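Local coordinates for protein adenylate isopentenyltransferase (Humulus lupulus, PDB 3A8T) that transfers an isopentenyl group from dimethylallyl diphosphate to ATP, ADP or AMP, the step that starts cytokinin biosynthesis in hop, at residues 48-56 with 180-191; 230-238 with 267-275. All coordinates share one frame; numbering follows the deposited sequence.

Contact 1 (48-56 with 180-191); sequences ATGTGKSRL and VDVSVKVLTDYL. With PO4 (phosphate ion), chain C.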
loop_
_atom_site.group_PDB
_atom_site.type_symbol
_atom_site.label_atom_id
_atom_site.label_comp_id
_atom_site.label_asym_id
_atom_site.label_seq_id
_atom_site.Cartn_x
_atom_site.Cartn_y
_atom_site.Cartn_z
ATOM N N ALA A 48 -2.550 3.506 -7.335
ATOM C CA ALA A 48 -3.481 3.227 -6.264
ATOM C C ALA A 48 -3.096 1.902 -5.591
ATOM O O ALA A 48 -2.266 1.138 -6.116
ATOM C CB ALA A 48 -4.917 3.138 -6.810
ATOM N N THR A 49 -3.719 1.670 -4.427
ATOM C CA THR A 49 -3.572 0.486 -3.600
ATOM C C THR A 49 -3.852 -0.782 -4.390
ATOM O O THR A 49 -4.846 -0.879 -5.099
ATOM C CB THR A 49 -4.561 0.543 -2.434
ATOM O OG1 THR A 49 -4.610 -0.725 -1.761
ATOM C CG2 THR A 49 -5.961 0.923 -2.946
ATOM N N GLY A 50 -2.960 -1.755 -4.272
ATOM C CA GLY A 50 -3.148 -2.999 -4.967
ATOM C C GLY A 50 -2.867 -2.997 -6.452
ATOM O O GLY A 50 -3.227 -3.978 -7.103
ATOM N N THR A 51 -2.229 -1.975 -7.021
ATOM C CA THR A 51 -1.959 -2.045 -8.448
ATOM C C THR A 51 -0.664 -2.857 -8.808
ATOM O O THR A 51 -0.211 -2.830 -9.928
ATOM C CB THR A 51 -1.856 -0.640 -9.106
ATOM O OG1 THR A 51 -0.888 0.133 -8.406
ATOM C CG2 THR A 51 -3.201 0.066 -9.152
ATOM N N GLY A 52 -0.102 -3.599 -7.867
ATOM C CA GLY A 52 1.080 -4.383 -8.186
ATOM C C GLY A 52 2.404 -3.633 -8.117
ATOM O O GLY A 52 3.350 -4.037 -8.766
ATOM N N LYS A 53 2.467 -2.540 -7.351
ATOM C CA LYS A 53 3.693 -1.795 -7.224
ATOM C C LYS A 53 4.831 -2.558 -6.554
ATOM O O LYS A 53 5.970 -2.515 -7.014
ATOM C CB LYS A 53 3.436 -0.506 -6.494
ATOM C CG LYS A 53 2.950 0.588 -7.422
ATOM C CD LYS A 53 1.903 1.463 -6.760
ATOM C CE LYS A 53 1.957 1.481 -5.208
ATOM N NZ LYS A 53 0.546 1.197 -4.755
ATOM N N SER A 54 4.553 -3.234 -5.460
ATOM C CA SER A 54 5.621 -3.992 -4.818
ATOM C C SER A 54 6.195 -5.049 -5.759
ATOM O O SER A 54 7.405 -5.207 -5.889
ATOM C CB SER A 54 5.075 -4.653 -3.579
ATOM O OG SER A 54 4.555 -3.641 -2.744
ATOM N N ARG A 55 5.288 -5.752 -6.421
ATOM C CA ARG A 55 5.576 -6.809 -7.402
ATOM C C ARG A 55 6.583 -6.304 -8.417
ATOM O O ARG A 55 7.639 -6.912 -8.685
ATOM C CB ARG A 55 4.300 -7.105 -8.182
ATOM C CG ARG A 55 3.918 -8.513 -8.316
ATOM C CD ARG A 55 4.851 -9.329 -9.166
ATOM N NE ARG A 55 4.370 -10.703 -9.035
ATOM C CZ ARG A 55 4.833 -11.766 -9.668
ATOM N NH1 ARG A 55 5.826 -11.669 -10.534
ATOM N NH2 ARG A 55 4.296 -12.934 -9.395
ATOM N N LEU A 56 6.228 -5.168 -8.997
ATOM C CA LEU A 56 7.048 -4.603 -10.031
ATOM C C LEU A 56 8.422 -4.241 -9.504
ATOM O O LEU A 56 9.426 -4.466 -10.186
ATOM C CB LEU A 56 6.339 -3.411 -10.648
ATOM C CG LEU A 56 7.120 -2.645 -11.687
ATOM C CD1 LEU A 56 7.535 -3.496 -12.796
ATOM C CD2 LEU A 56 6.292 -1.566 -12.189
ATOM N N VAL A 180 1.561 2.664 -12.310
ATOM C CA VAL A 180 0.861 1.447 -12.704
ATOM C C VAL A 180 -0.626 1.722 -12.601
ATOM O O VAL A 180 -1.148 1.968 -11.535
ATOM C CB VAL A 180 1.257 0.196 -11.818
ATOM C CG1 VAL A 180 0.597 -1.051 -12.346
ATOM C CG2 VAL A 180 2.758 -0.005 -11.862
ATOM N N ASP A 181 -1.298 1.704 -13.735
ATOM C CA ASP A 181 -2.701 2.009 -13.766
ATOM C C ASP A 181 -3.554 0.769 -14.098
ATOM O O ASP A 181 -3.145 -0.142 -14.825
ATOM C CB ASP A 181 -2.879 3.161 -14.773
ATOM C CG ASP A 181 -4.320 3.684 -14.872
ATOM O OD1 ASP A 181 -4.962 4.034 -13.835
ATOM O OD2 ASP A 181 -4.797 3.772 -16.021
ATOM N N VAL A 182 -4.748 0.749 -13.524
ATOM C CA VAL A 182 -5.690 -0.326 -13.721
ATOM C C VAL A 182 -7.069 0.311 -13.917
ATOM O O VAL A 182 -7.399 1.285 -13.247
ATOM C CB VAL A 182 -5.706 -1.212 -12.472
ATOM C CG1 VAL A 182 -6.722 -2.320 -12.601
ATOM C CG2 VAL A 182 -4.319 -1.799 -12.279
ATOM N N SER A 183 -7.881 -0.174 -14.838
ATOM C CA SER A 183 -9.184 0.433 -14.945
ATOM C C SER A 183 -9.918 0.318 -13.598
ATOM O O SER A 183 -9.826 -0.696 -12.933
ATOM C CB SER A 183 -9.958 -0.257 -16.032
ATOM O OG SER A 183 -9.472 0.232 -17.270
ATOM N N VAL A 184 -10.638 1.361 -13.192
ATOM C CA VAL A 184 -11.330 1.325 -11.910
ATOM C C VAL A 184 -12.115 0.053 -11.656
ATOM O O VAL A 184 -11.905 -0.611 -10.642
ATOM C CB VAL A 184 -12.267 2.563 -11.703
ATOM C CG1 VAL A 184 -11.424 3.763 -11.269
ATOM C CG2 VAL A 184 -13.042 2.893 -12.975
ATOM N N LYS A 185 -12.992 -0.303 -12.583
ATOM C CA LYS A 185 -13.779 -1.519 -12.404
ATOM C C LYS A 185 -12.932 -2.760 -12.135
ATOM O O LYS A 185 -13.223 -3.518 -11.246
ATOM C CB LYS A 185 -14.684 -1.786 -13.607
ATOM C CG LYS A 185 -15.770 -2.783 -13.275
ATOM C CD LYS A 185 -16.370 -2.450 -11.883
ATOM C CE LYS A 185 -17.571 -3.316 -11.496
ATOM N NZ LYS A 185 -17.343 -4.785 -11.621
ATOM N N VAL A 186 -11.892 -2.985 -12.921
ATOM C CA VAL A 186 -11.055 -4.146 -12.675
ATOM C C VAL A 186 -10.374 -4.035 -11.304
ATOM O O VAL A 186 -10.316 -5.004 -10.554
ATOM C CB VAL A 186 -10.012 -4.289 -13.794
ATOM C CG1 VAL A 186 -9.033 -5.455 -13.491
ATOM C CG2 VAL A 186 -10.753 -4.535 -15.100
ATOM N N LEU A 187 -9.913 -2.831 -10.973
ATOM C CA LEU A 187 -9.224 -2.574 -9.730
ATOM C C LEU A 187 -10.165 -2.849 -8.583
ATOM O O LEU A 187 -9.855 -3.587 -7.668
ATOM C CB LEU A 187 -8.718 -1.149 -9.709
ATOM C CG LEU A 187 -7.869 -0.783 -8.483
ATOM C CD1 LEU A 187 -6.706 -1.749 -8.345
ATOM C CD2 LEU A 187 -7.428 0.682 -8.587
ATOM N N THR A 188 -11.332 -2.246 -8.665
ATOM C CA THR A 188 -12.415 -2.411 -7.712
ATOM C C THR A 188 -12.652 -3.903 -7.431
ATOM O O THR A 188 -12.605 -4.360 -6.288
ATOM C CB THR A 188 -13.664 -1.744 -8.339
ATOM O OG1 THR A 188 -13.654 -0.356 -8.007
ATOM C CG2 THR A 188 -14.927 -2.374 -7.880
ATOM N N ASP A 189 -12.922 -4.658 -8.480
ATOM C CA ASP A 189 -13.124 -6.080 -8.366
ATOM C C ASP A 189 -11.907 -6.816 -7.801
ATOM O O ASP A 189 -12.041 -7.753 -7.006
ATOM C CB ASP A 189 -13.484 -6.661 -9.738
ATOM C CG ASP A 189 -14.893 -6.264 -10.177
ATOM O OD1 ASP A 189 -15.307 -6.612 -11.313
ATOM O OD2 ASP A 189 -15.604 -5.602 -9.366
ATOM N N TYR A 190 -10.707 -6.409 -8.205
ATOM C CA TYR A 190 -9.539 -7.110 -7.670
ATOM C C TYR A 190 -9.410 -6.833 -6.197
ATOM O O TYR A 190 -9.146 -7.724 -5.443
ATOM C CB TYR A 190 -8.272 -6.729 -8.390
ATOM C CG TYR A 190 -7.073 -7.317 -7.768
ATOM C CD1 TYR A 190 -6.728 -8.660 -7.967
ATOM C CD2 TYR A 190 -6.266 -6.537 -6.938
ATOM C CE1 TYR A 190 -5.601 -9.212 -7.333
ATOM C CE2 TYR A 190 -5.141 -7.070 -6.334
ATOM C CZ TYR A 190 -4.816 -8.393 -6.521
ATOM O OH TYR A 190 -3.717 -8.878 -5.829
ATOM N N LEU A 191 -9.648 -5.591 -5.818
ATOM C CA LEU A 191 -9.599 -5.137 -4.433
ATOM C C LEU A 191 -10.596 -5.838 -3.498
ATOM O O LEU A 191 -10.301 -6.034 -2.346
ATOM C CB LEU A 191 -9.838 -3.652 -4.389
ATOM C CG LEU A 191 -8.695 -2.632 -4.297
ATOM C CD1 LEU A 191 -7.296 -3.227 -4.382
ATOM C CD2 LEU A 191 -8.973 -1.579 -5.321
HETATM P P PO4 C . 0.632 -2.561 -4.227
HETATM O O1 PO4 C . 2.003 -2.667 -3.644
HETATM O O2 PO4 C . -0.303 -2.050 -3.180
HETATM O O3 PO4 C . 0.649 -1.627 -5.387
HETATM O O4 PO4 C . 0.185 -3.895 -4.686
HETATM O O HOH W 1 -3.129 3.695 -10.203
#
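Thr51 and Val180 bring their CA atoms within 6.2 Å where the phosphate-binding loop passes the end of strand 174-181; Gly50, in turn, faces Leu191 on helix 184-201. The loop makes a type II turn from Ala48 to Thr51 before helix 53-61 begins, and one water links the backbones, accepting from Ala48 N and donating to Val180 O. Otherwise the segments meet by van der Waals packing. Thr51 CG2 slides past Val182 CG2 at 3.8 Å, with Leu187 CD1 also close by, while Thr51 O presses on Val180 CG1 at 3.1 Å, a tight fit. With that methyl anti to its own backbone nitrogen (chi1 -175°), Val180 keeps CG2 for Leu56 CD2. Leu191 CD1 lies 3.5 Å from Thr49 O, and a CB on Gly50 would collide with this same methyl.

Three donors grip Ala48 O: Thr51 N, Thr51 OG1 in the carbonyl plane at 2.9 Å, and Lys53 NZ from above it. Thr49 OG1 instead bonds to Arg194. Bent along its chain, Lys53 curls back so that NZ meets phosphate O3 at 2.9 Å, an oxygen its own backbone N grips too; Gly50 N takes O2, Gly52 N takes O4, and Ser54 N and OG share O1. This backbone nest closed by a lysine is the Walker A P-loop of P-loop NTPases, an established ATP-binding segment, here holding a phosphate ion probably from crystallisation.

Contact 2 (230-238 with 267-275); sequences KAIGVPEFD and AVRAIKENT. With ATP (adenosine-5'-triphosphate), chain B.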
loop_
_atom_site.group_PDB
_atom_site.type_symbol
_atom_site.label_atom_id
_atom_site.label_comp_id
_atom_site.label_asym_id
_atom_site.label_seq_id
_atom_site.Cartn_x
_atom_site.Cartn_y
_atom_site.Cartn_z
ATOM N N LYS A 230 -5.501 3.744 11.757
ATOM C CA LYS A 230 -6.223 4.269 10.602
ATOM C C LYS A 230 -6.397 3.222 9.471
ATOM O O LYS A 230 -7.259 3.402 8.627
ATOM C CB LYS A 230 -5.479 5.438 9.960
ATOM C CG LYS A 230 -5.331 6.650 10.840
ATOM C CD LYS A 230 -4.556 7.716 10.096
ATOM C CE LYS A 230 -5.507 8.686 9.454
ATOM N NZ LYS A 230 -4.770 9.609 8.544
ATOM N N ALA A 231 -5.577 2.169 9.454
ATOM C CA ALA A 231 -5.578 1.123 8.427
ATOM C C ALA A 231 -6.954 0.626 8.077
ATOM O O ALA A 231 -7.736 0.381 8.981
ATOM C CB ALA A 231 -4.712 -0.033 8.903
ATOM N N ILE A 232 -7.283 0.479 6.785
ATOM C CA ILE A 232 -8.634 -0.011 6.452
ATOM C C ILE A 232 -8.749 -1.425 7.049
ATOM O O ILE A 232 -7.836 -2.248 6.908
ATOM C CB ILE A 232 -8.935 -0.112 4.915
ATOM C CG1 ILE A 232 -8.774 1.226 4.208
ATOM C CG2 ILE A 232 -10.354 -0.543 4.716
ATOM C CD1 ILE A 232 -9.582 2.245 4.737
ATOM N N GLY A 233 -9.861 -1.684 7.740
ATOM C CA GLY A 233 -10.054 -2.971 8.391
ATOM C C GLY A 233 -10.125 -2.803 9.888
ATOM O O GLY A 233 -10.942 -3.430 10.592
ATOM N N VAL A 234 -9.314 -1.899 10.413
ATOM C CA VAL A 234 -9.375 -1.765 11.853
ATOM C C VAL A 234 -10.658 -1.157 12.400
ATOM O O VAL A 234 -11.239 -1.679 13.308
ATOM C CB VAL A 234 -8.234 -0.941 12.401
ATOM C CG1 VAL A 234 -8.329 -0.947 13.884
ATOM C CG2 VAL A 234 -6.890 -1.479 11.912
ATOM N N PRO A 235 -11.068 0.001 11.871
ATOM C CA PRO A 235 -12.303 0.669 12.346
ATOM C C PRO A 235 -13.544 -0.179 12.071
ATOM O O PRO A 235 -14.438 -0.245 12.921
ATOM C CB PRO A 235 -12.344 2.000 11.563
ATOM C CG PRO A 235 -10.963 2.064 10.763
ATOM C CD PRO A 235 -10.536 0.615 10.633
ATOM N N GLU A 236 -13.540 -0.870 10.916
ATOM C CA GLU A 236 -14.657 -1.718 10.472
ATOM C C GLU A 236 -14.856 -2.874 11.435
ATOM O O GLU A 236 -15.980 -3.104 11.911
ATOM C CB GLU A 236 -14.458 -2.242 9.034
ATOM C CG GLU A 236 -14.348 -1.185 7.966
ATOM C CD GLU A 236 -12.943 -0.572 7.838
ATOM O OE1 GLU A 236 -12.067 -0.709 8.745
ATOM O OE2 GLU A 236 -12.701 0.058 6.793
ATOM N N PHE A 237 -13.784 -3.593 11.746
ATOM C CA PHE A 237 -13.967 -4.674 12.692
ATOM C C PHE A 237 -14.179 -4.236 14.105
ATOM O O PHE A 237 -14.795 -4.966 14.861
ATOM C CB PHE A 237 -12.878 -5.748 12.555
ATOM C CG PHE A 237 -13.287 -6.840 11.578
ATOM C CD1 PHE A 237 -14.377 -7.693 11.886
ATOM C CD2 PHE A 237 -12.724 -6.917 10.280
ATOM C CE1 PHE A 237 -14.896 -8.581 10.920
ATOM C CE2 PHE A 237 -13.236 -7.797 9.323
ATOM C CZ PHE A 237 -14.324 -8.628 9.637
ATOM N N ASP A 238 -13.687 -3.057 14.483
ATOM C CA ASP A 238 -13.939 -2.549 15.855
ATOM C C ASP A 238 -15.471 -2.440 16.048
ATOM O O ASP A 238 -16.022 -2.733 17.121
ATOM C CB ASP A 238 -13.287 -1.175 16.098
ATOM C CG ASP A 238 -11.767 -1.265 16.295
ATOM O OD1 ASP A 238 -11.246 -2.393 16.489
ATOM O OD2 ASP A 238 -11.077 -0.216 16.259
ATOM N N ALA A 267 -19.258 -5.592 8.245
ATOM C CA ALA A 267 -17.881 -5.177 8.420
ATOM C C ALA A 267 -17.145 -5.457 7.086
ATOM O O ALA A 267 -16.490 -4.559 6.508
ATOM C CB ALA A 267 -17.282 -5.927 9.568
ATOM N N VAL A 268 -17.313 -6.674 6.552
ATOM C CA VAL A 268 -16.665 -7.016 5.307
ATOM C C VAL A 268 -16.994 -6.130 4.124
ATOM O O VAL A 268 -16.079 -5.787 3.399
ATOM C CB VAL A 268 -16.901 -8.455 4.891
ATOM C CG1 VAL A 268 -16.163 -8.723 3.563
ATOM C CG2 VAL A 268 -16.369 -9.405 5.960
ATOM N N ARG A 269 -18.262 -5.765 3.917
ATOM C CA ARG A 269 -18.657 -4.883 2.790
ATOM C C ARG A 269 -18.068 -3.512 3.009
ATOM O O ARG A 269 -17.679 -2.833 2.071
ATOM C CB ARG A 269 -20.174 -4.606 2.693
ATOM C CG ARG A 269 -21.106 -5.777 2.598
ATOM C CD ARG A 269 -22.586 -5.331 2.797
ATOM N NE ARG A 269 -23.177 -4.632 1.650
ATOM C CZ ARG A 269 -24.496 -4.389 1.490
ATOM N NH1 ARG A 269 -25.385 -4.788 2.417
ATOM N NH2 ARG A 269 -24.947 -3.769 0.384
ATOM N N ALA A 270 -18.032 -3.103 4.265
ATOM C CA ALA A 270 -17.531 -1.793 4.566
ATOM C C ALA A 270 -16.086 -1.720 4.231
ATOM O O ALA A 270 -15.655 -0.727 3.725
ATOM C CB ALA A 270 -17.785 -1.413 6.047
ATOM N N ILE A 271 -15.353 -2.786 4.503
ATOM C CA ILE A 271 -13.926 -2.848 4.226
ATOM C C ILE A 271 -13.666 -2.807 2.724
ATOM O O ILE A 271 -12.746 -2.123 2.259
ATOM C CB ILE A 271 -13.310 -4.142 4.811
ATOM C CG1 ILE A 271 -13.099 -4.005 6.307
ATOM C CG2 ILE A 271 -12.004 -4.449 4.136
ATOM C CD1 ILE A 271 -12.486 -5.223 6.902
ATOM N N LYS A 272 -14.472 -3.541 1.960
ATOM C CA LYS A 272 -14.306 -3.597 0.507
ATOM C C LYS A 272 -14.564 -2.227 -0.061
ATOM O O LYS A 272 -13.801 -1.734 -0.877
ATOM C CB LYS A 272 -15.264 -4.622 -0.084
ATOM C CG LYS A 272 -14.831 -6.057 0.247
ATOM C CD LYS A 272 -15.743 -7.093 -0.335
ATOM C CE LYS A 272 -15.082 -8.437 -0.224
ATOM N NZ LYS A 272 -15.911 -9.567 -0.714
ATOM N N GLU A 273 -15.658 -1.627 0.400
ATOM C CA GLU A 273 -16.075 -0.271 0.037
ATOM C C GLU A 273 -15.087 0.826 0.355
ATOM O O GLU A 273 -14.869 1.694 -0.461
ATOM C CB GLU A 273 -17.366 0.082 0.757
ATOM C CG GLU A 273 -18.591 0.028 -0.107
ATOM C CD GLU A 273 -19.825 0.298 0.715
ATOM O OE1 GLU A 273 -20.597 -0.682 0.973
ATOM O OE2 GLU A 273 -19.993 1.494 1.123
ATOM N N ASN A 274 -14.558 0.838 1.574
ATOM C CA ASN A 274 -13.584 1.859 1.946
ATOM C C ASN A 274 -12.331 1.776 1.090
ATOM O O ASN A 274 -11.712 2.760 0.782
ATOM C CB ASN A 274 -13.250 1.738 3.434
ATOM C CG ASN A 274 -14.445 2.173 4.306
ATOM O OD1 ASN A 274 -15.317 2.870 3.803
ATOM N ND2 ASN A 274 -14.502 1.759 5.561
ATOM N N THR A 275 -12.019 0.562 0.663
ATOM C CA THR A 275 -10.832 0.248 -0.121
ATOM C C THR A 275 -11.007 0.774 -1.520
ATOM O O THR A 275 -10.116 1.378 -2.106
ATOM C CB THR A 275 -10.646 -1.257 -0.132
ATOM O OG1 THR A 275 -10.279 -1.701 1.186
ATOM C CG2 THR A 275 -9.613 -1.657 -1.160
HETATM P PG ATP B . -4.499 11.197 3.321
HETATM O O1G ATP B . -3.450 12.197 3.697
HETATM O O2G ATP B . -5.077 10.552 4.702
HETATM O O3G ATP B . -5.717 11.919 2.546
HETATM P PB ATP B . -2.353 9.997 2.078
HETATM O O1B ATP B . -1.966 10.690 0.888
HETATM O O2B ATP B . -1.651 10.675 3.287
HETATM O O3B ATP B . -3.936 10.021 2.282
HETATM P PA ATP B . -2.827 7.259 1.599
HETATM O O1A ATP B . -3.776 7.562 0.539
HETATM O O2A ATP B . -1.919 6.023 1.066
HETATM O O3A ATP B . -1.781 8.479 1.974
HETATM O "O5'" ATP B . -3.545 6.666 2.932
HETATM C "C5'" ATP B . -4.727 7.333 3.278
HETATM C "C4'" ATP B . -5.527 6.376 4.141
HETATM O "O4'" ATP B . -5.789 5.186 3.387
HETATM C "C3'" ATP B . -4.792 5.877 5.409
HETATM O "O3'" ATP B . -4.986 6.777 6.496
HETATM C "C2'" ATP B . -5.428 4.495 5.632
HETATM O "O2'" ATP B . -6.599 4.617 6.362
HETATM C "C1'" ATP B . -5.723 3.978 4.243
HETATM N N9 ATP B . -4.642 3.064 3.782
HETATM C C8 ATP B . -3.552 3.401 2.981
HETATM N N7 ATP B . -2.736 2.375 2.852
HETATM C C5 ATP B . -3.236 1.315 3.548
HETATM C C6 ATP B . -2.830 -0.054 3.810
HETATM N N6 ATP B . -1.667 -0.586 3.311
HETATM N N1 ATP B . -3.635 -0.816 4.580
HETATM C C2 ATP B . -4.766 -0.342 5.085
HETATM N N3 ATP B . -5.183 0.909 4.878
HETATM C C4 ATP B . -4.481 1.758 4.145
#
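Ala267 CB sits over one face of the Phe237 ring, 3.8 Å above its plane and offset toward the rim, a CH-pi contact, while Val268 CG2 and Ile271 CD1 approach the ring obliquely and Phe204 meets it edge-to-face. The other flat groups are the Glu236 carboxylate and the Asn274 amide, turned 49° apart. These contacts belong to an antiparallel helix pair, 234-238 on 267-275, whose axes approach to 8.9 Å and cross at 163°.

Glu236 is the knob, set in a hole of Ala267, Ala270, Ile271 and Asn274. Its CG touches Ile271 CG1 at 3.5 Å, and a bend at chi2 folds the carboxylate back toward the start of its helix, where OE1 receives Gly233 N from above the carboxylate plane at 2.6 Å, the N-cap amide bonded by the glutamate three residues on. OE2 takes a nearly straight bond from Asn274 ND2 at 2.8 Å, on its anti side but well out of the carboxylate plane, yet in the Asn274 amide plane. With an alanine here, the Gly233 and Asn274 amides would probably lose their shared acceptor group and a gap would open beside Ile271.

The turn thus held carries Ile232, whose CG2 packs on Asn274 CB and Thr275 OG1. ATP O2' donates to Lys230 O at 2.7 Å, and Ile232 N points at adenine N3, 2.9 Å away at an N-H...N angle of 170°.

How the contacts relate
The two contacts illustrate how one nucleotide-handling enzyme uses buried packing for different ends. Contact 1 lies at the C-terminal edge of the parallel sheet, its centre about 10 Å from the chain centre, and joins a loop to a strand end and a helix; contact 2, about 15 Å out, pairs two helices, together with the turn that leads into one of them. Both are buried, with some partly exposed residues in each. Their polar chemistry differs: backbone amides and a lysine gather round an anion in the first, while a carboxylate ties amides together in the second. Leu191 CG lies 3.4 Å from Thr275 CG2, so the contacts adjoin through helices 184-201 and 257-289, with Thr49 CG2 also packing near Thr275 O.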